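Local coordinates for type IV pilus biogenesis protein PilB (Streptococcus sanguinis, PDB 7B7P), which is a minor type IV pilin with a von Willebrand factor A-like module that binds magnesium and has a direct role in adhesion, at residues Asn238-Ile241 with Ala242-Lys246; Val397-Asn401 with Glu402-Gln406; Lys204-Ala207 with Glu208-Asn211. One frame throughout, in Å; residues are numbered along the deposited sequence.

Interaction 1. Residues Asn238-Ile241 with Ala242-Lys246; sequences NTII and ATITK
Ile240 lies over Ile244 one helical turn on, with CG1 of Ile240 4.3 Å from CD1 of Ile244. Both side chains are buried. Under them the backbone bond from Ile244 N to Ile240 O is short, 2.9 Å, and fairly straight at 162°. CG1 of Ile244 also packs against that carbonyl oxygen. Thr243 folds back on its own helix. Its OG1 sits beside its backbone N (chi1 -38°), which brings the hydroxyl 3.0 Å from Thr239 O, and it donates there. The donor is tilted 15° from the carbonyl plane. Thr243 N gives the same oxygen a weak second bond, so Thr239 O is gripped twice from one residue. The methyl of Ala242 touches two carbonyl oxygens of the preceding turn, with CB 3.6 Å from both Asn238 O and Thr239 O. Ile241 and Thr245 lie side by side and point the same way. Thr245 N bonds to Ile241 O at 3.1 Å. The hydroxyl of Thr245 also leans on this oxygen, but the modelled distance is too short to be trusted. Ile240 and Ile244 face strand 212-219, and Ile241 and Ile244 touch Val200 of helix 191-209. This is an amphipathic alpha-helix with i to i+4 bonding and one threonine hydroxyl, that of Thr243, turned back to the backbone, packed on the core of a von Willebrand factor A-like domain.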
# COMPACT_ATOMS: atom_id res chain seq x y z
N ASN A 238 -10.63 -0.35 -20.52
CA ASN A 238 -11.04 0.55 -21.59
C ASN A 238 -12.00 1.62 -21.10
O ASN A 238 -11.89 2.79 -21.51
CB ASN A 238 -11.70 -0.27 -22.70
CG ASN A 238 -11.32 0.23 -24.07
OD1 ASN A 238 -11.92 1.17 -24.58
ND2 ASN A 238 -10.32 -0.41 -24.66
N THR A 239 -12.95 1.25 -20.25
CA THR A 239 -14.01 2.20 -19.92
C THR A 239 -13.49 3.34 -19.04
O THR A 239 -13.95 4.48 -19.17
CB THR A 239 -15.18 1.46 -19.26
OG1 THR A 239 -14.99 1.39 -17.84
CG2 THR A 239 -15.26 0.04 -19.83
N ILE A 240 -12.51 3.07 -18.17
CA ILE A 240 -12.02 4.14 -17.31
C ILE A 240 -11.02 5.03 -18.06
O ILE A 240 -11.01 6.25 -17.89
CB ILE A 240 -11.43 3.58 -16.00
CG1 ILE A 240 -10.94 4.75 -15.14
CG2 ILE A 240 -10.30 2.61 -16.27
CD1 ILE A 240 -11.14 4.54 -13.65
N ILE A 241 -10.15 4.43 -18.90
CA ILE A 241 -9.20 5.24 -19.65
C ILE A 241 -9.94 6.22 -20.54
O ILE A 241 -9.47 7.34 -20.79
CB ILE A 241 -8.25 4.35 -20.47
CG1 ILE A 241 -7.35 3.54 -19.55
CG2 ILE A 241 -7.40 5.19 -21.40
CD1 ILE A 241 -6.25 2.81 -20.31
N ALA A 242 -11.12 5.83 -21.03
CA ALA A 242 -11.95 6.75 -21.79
C ALA A 242 -12.35 7.95 -20.94
O ALA A 242 -12.31 9.10 -21.41
CB ALA A 242 -13.18 6.03 -22.33
N THR A 243 -12.73 7.71 -19.68
CA THR A 243 -13.11 8.81 -18.79
C THR A 243 -11.93 9.74 -18.53
O THR A 243 -12.05 10.97 -18.63
CB THR A 243 -13.64 8.27 -17.47
OG1 THR A 243 -14.43 7.10 -17.69
CG2 THR A 243 -14.49 9.34 -16.78
N ILE A 244 -10.77 9.17 -18.19
CA ILE A 244 -9.64 10.00 -17.79
C ILE A 244 -9.19 10.88 -18.94
O ILE A 244 -8.77 12.03 -18.73
CB ILE A 244 -8.50 9.11 -17.27
CG1 ILE A 244 -8.91 8.50 -15.94
CG2 ILE A 244 -7.19 9.89 -17.19
CD1 ILE A 244 -7.83 7.67 -15.32
N THR A 245 -9.29 10.39 -20.18
CA THR A 245 -8.78 11.17 -21.30
C THR A 245 -9.84 12.02 -21.99
O THR A 245 -9.47 12.98 -22.69
CB THR A 245 -8.08 10.24 -22.30
OG1 THR A 245 -8.78 9.00 -22.35
CG2 THR A 245 -6.65 9.98 -21.84
N LYS A 246 -11.12 11.72 -21.81
CA LYS A 246 -12.18 12.62 -22.28
C LYS A 246 -12.00 14.01 -21.67
O LYS A 246 -11.85 14.15 -20.46
CB LYS A 246 -13.55 12.05 -21.92
CG LYS A 246 -14.74 12.73 -22.59
CD LYS A 246 -15.93 11.77 -22.76
CE LYS A 246 -15.76 10.84 -23.99
NZ LYS A 246 -16.24 9.44 -23.73

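Interaction 2. Residues Val397-Asn401 with Glu402-Gln406; sequences VSATN and EEALQ
Glu402 opens the helix directly after Asn401, which occupies the N-cap position. The chain of Glu402 is extended and leads away from the cap. Glu403 comes next. Its N makes a weak, bent bond of 3.3 Å to Asn401 OD1. Its CB also lies near this oxygen, and its own chain is bent at chi2. The carboxylates of Glu402 and Glu403 come close, with the two OE1 atoms 2.7 Å apart. Ala404 N makes the main capping bond, 3.0 Å to Asn401 OD1 at 160°. This donor sits above the carbonyl plane of the amide, 37° out of it. The cap depends on chi1 of Asn401 (51°), which places CG between the backbone N and the carbonyl carbon and swings OD1 over the first turn. The methyl of Ala404 points back to the strand end, where its CB meets Ala399 CB at 3.8 Å. Leu405 follows. Its N bonds to Asn401 O at 3.2 Å, the first full helical turn, and its CB lies 4.1 Å from Ala399 CB. One asparagine thus serves the helix start with both its side chain and its carbonyl. Gln406 OE1 accepts from Lys198 NZ of helix 191-209, and Glu402 touches Ile194 there. Ala399 bonds to Gly369 of the parallel strand 364-370, and Leu405 packs on Ile368 and Phe370 of that strand, so the start of helix 402-424 is held against both strands, with helix 191-209 alongside.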
# COMPACT_ATOMS: atom_id res chain seq x y z
N VAL A 397 3.99 11.84 -0.56
CA VAL A 397 5.07 11.94 -1.54
C VAL A 397 4.84 13.21 -2.35
O VAL A 397 3.72 13.49 -2.77
CB VAL A 397 5.11 10.70 -2.47
CG1 VAL A 397 6.09 10.93 -3.62
CG2 VAL A 397 5.51 9.45 -1.69
N SER A 398 5.92 13.97 -2.59
CA SER A 398 5.85 15.10 -3.51
C SER A 398 6.44 14.71 -4.86
O SER A 398 7.48 14.05 -4.92
CB SER A 398 6.56 16.34 -2.97
OG SER A 398 7.82 16.00 -2.44
N ALA A 399 5.75 15.10 -5.92
CA ALA A 399 6.18 14.86 -7.30
C ALA A 399 6.27 16.23 -7.94
O ALA A 399 5.24 16.84 -8.26
CB ALA A 399 5.19 13.95 -8.04
N THR A 400 7.49 16.71 -8.13
CA THR A 400 7.70 18.05 -8.66
C THR A 400 7.92 18.07 -10.17
O THR A 400 8.08 19.16 -10.74
CB THR A 400 8.88 18.72 -7.96
OG1 THR A 400 10.08 18.02 -8.30
CG2 THR A 400 8.69 18.72 -6.43
N ASN A 401 7.92 16.92 -10.85
CA ASN A 401 8.02 16.95 -12.30
C ASN A 401 7.32 15.73 -12.88
O ASN A 401 6.79 14.88 -12.15
CB ASN A 401 9.49 17.02 -12.77
CG ASN A 401 10.36 15.97 -12.13
OD1 ASN A 401 10.23 14.79 -12.44
ND2 ASN A 401 11.23 16.38 -11.22
N GLU A 402 7.34 15.63 -14.21
CA GLU A 402 6.56 14.63 -14.92
C GLU A 402 6.98 13.20 -14.57
O GLU A 402 6.14 12.30 -14.54
CB GLU A 402 6.65 14.86 -16.43
CG GLU A 402 5.64 14.07 -17.22
CD GLU A 402 6.06 13.74 -18.65
OE1 GLU A 402 6.78 12.73 -18.84
OE2 GLU A 402 5.65 14.48 -19.58
N GLU A 403 8.27 12.98 -14.30
CA GLU A 403 8.73 11.62 -14.06
C GLU A 403 8.70 11.25 -12.59
O GLU A 403 8.61 10.06 -12.25
CB GLU A 403 10.14 11.42 -14.63
CG GLU A 403 10.10 10.66 -15.95
CD GLU A 403 9.53 11.50 -17.10
OE1 GLU A 403 8.64 10.98 -17.83
OE2 GLU A 403 10.00 12.65 -17.29
N ALA A 404 8.77 12.24 -11.70
CA ALA A 404 8.46 11.97 -10.30
C ALA A 404 7.04 11.40 -10.18
O ALA A 404 6.82 10.40 -9.48
CB ALA A 404 8.62 13.24 -9.48
N LEU A 405 6.09 11.99 -10.89
CA LEU A 405 4.72 11.49 -10.81
C LEU A 405 4.63 10.04 -11.28
O LEU A 405 4.07 9.18 -10.58
CB LEU A 405 3.78 12.39 -11.61
CG LEU A 405 2.32 11.94 -11.45
CD1 LEU A 405 1.89 11.84 -9.96
CD2 LEU A 405 1.39 12.82 -12.27
N GLN A 406 5.22 9.73 -12.44
CA GLN A 406 5.17 8.36 -12.93
C GLN A 406 5.89 7.39 -11.98
O GLN A 406 5.43 6.26 -11.76
CB GLN A 406 5.77 8.29 -14.33
CG GLN A 406 5.64 6.94 -15.00
CD GLN A 406 6.34 6.92 -16.34
OE1 GLN A 406 5.95 7.62 -17.28
NE2 GLN A 406 7.40 6.12 -16.44

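Interaction 3. Residues Lys204-Ala207 with Glu208-Asn211; sequences KDLA and EIGN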
# COMPACT_ATOMS: atom_id res chain seq x y z
N LYS A 204 -3.10 0.86 -16.33
CA LYS A 204 -2.58 -0.33 -16.99
C LYS A 204 -1.62 -1.08 -16.07
O LYS A 204 -1.60 -2.32 -16.06
CB LYS A 204 -1.89 0.05 -18.29
CG LYS A 204 -2.83 0.66 -19.33
CD LYS A 204 -2.08 1.56 -20.31
CE LYS A 204 -2.69 1.49 -21.71
NZ LYS A 204 -2.61 2.80 -22.41
N ASP A 205 -0.84 -0.35 -15.27
CA ASP A 205 0.05 -1.01 -14.32
C ASP A 205 -0.74 -1.73 -13.22
O ASP A 205 -0.39 -2.85 -12.82
CB ASP A 205 1.03 -0.00 -13.72
CG ASP A 205 2.29 -0.65 -13.21
OD1 ASP A 205 2.57 -1.81 -13.63
OD2 ASP A 205 3.01 -0.03 -12.39
N LEU A 206 -1.81 -1.10 -12.70
CA LEU A 206 -2.65 -1.76 -11.70
C LEU A 206 -3.32 -3.01 -12.27
O LEU A 206 -3.47 -4.01 -11.57
CB LEU A 206 -3.71 -0.81 -11.16
CG LEU A 206 -3.30 0.27 -10.15
CD1 LEU A 206 -4.52 1.06 -9.76
CD2 LEU A 206 -2.61 -0.31 -8.93
N ALA A 207 -3.73 -2.95 -13.55
CA ALA A 207 -4.39 -4.08 -14.19
C ALA A 207 -3.62 -5.38 -13.98
O ALA A 207 -4.22 -6.43 -13.70
CB ALA A 207 -4.57 -3.80 -15.69
N GLU A 208 -2.28 -5.32 -14.04
CA GLU A 208 -1.46 -6.53 -13.97
C GLU A 208 -1.66 -7.29 -12.67
O GLU A 208 -1.59 -8.53 -12.65
CB GLU A 208 0.00 -6.16 -14.16
CG GLU A 208 0.35 -5.70 -15.55
CD GLU A 208 1.75 -5.15 -15.63
OE1 GLU A 208 2.08 -4.48 -16.64
OE2 GLU A 208 2.53 -5.37 -14.66
N ILE A 209 -1.90 -6.58 -11.57
CA ILE A 209 -2.16 -7.26 -10.30
C ILE A 209 -3.36 -8.20 -10.40
O ILE A 209 -3.40 -9.24 -9.73
CB ILE A 209 -2.36 -6.22 -9.17
CG1 ILE A 209 -1.29 -5.13 -9.25
CG2 ILE A 209 -2.32 -6.89 -7.81
CD1 ILE A 209 -1.24 -4.22 -8.03
N GLY A 210 -4.34 -7.86 -11.24
CA GLY A 210 -5.59 -8.61 -11.32
C GLY A 210 -6.48 -8.46 -10.10
O GLY A 210 -5.99 -8.20 -8.99
N ASN A 211 -7.80 -8.61 -10.28
CA ASN A 211 -8.76 -8.64 -9.18
C ASN A 211 -8.79 -7.29 -8.45
O ASN A 211 -8.75 -7.21 -7.21
CB ASN A 211 -8.45 -9.78 -8.22
CG ASN A 211 -9.59 -10.76 -8.10
OD1 ASN A 211 -10.59 -10.66 -8.84
ND2 ASN A 211 -9.47 -11.71 -7.18
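Leu206 and Ile209 form the tight, buried side, where Leu206 CD2 meets Ile209 CD1 at 4.2 Å. Ile209 keeps CG1 beside its backbone N (chi1 -45°), which lays that branch 3.4 Å from Leu206 O. The same oxygen takes the bond from Ile209 N at 3.0 Å, with the donor 49° out of the carbonyl plane. Gly210 N bonds to Ala207 O at 2.8 Å, again from above the plane. These bonds span three residues, not four, as in a 3-10 turn, where the helix ends. Gly210 then leaves helical angles with positive phi. The other side is looser. Glu208 N reaches Asp205 O only weakly, at 3.3 Å. The side chains of Asp205 and Glu208 cross at a slant, with their carboxylate planes 81° apart. Asp205 OD1 and Glu208 OE2 are 3.7 Å apart. These like charges probably repel. Glu208 is exposed. Asp205 and Ile209 touch Lys413 of helix 402-424, and Ile209 also packs on Gln417 and Leu420, while Leu206 touches Leu233. Beyond the turn, Asn211 makes a backbone hydrogen bond with Ile162, where strand 212-219 begins beside strand 162-169.

In the fold
Along the chain, interaction 3 comes first, at the end of helix 191-209, and turns the chain into strand 212-219. Interaction 1 follows within helix 238-245. Interaction 2 comes last, where strand 393-399 passes into helix 402-424. Each is a local contact within one continuous run of residues. They lie in series, so none nests or crosses. Interactions 1 and 3 touch through Ile241 CD1 and Lys204 CE, 4.0 Å apart, which joins helix 238-245 to helix 191-209. Interaction 2 touches neither, its nearest atoms staying about 7 Å from interaction 3. Helix 191-209 still links all three, since it also meets helix 402-424.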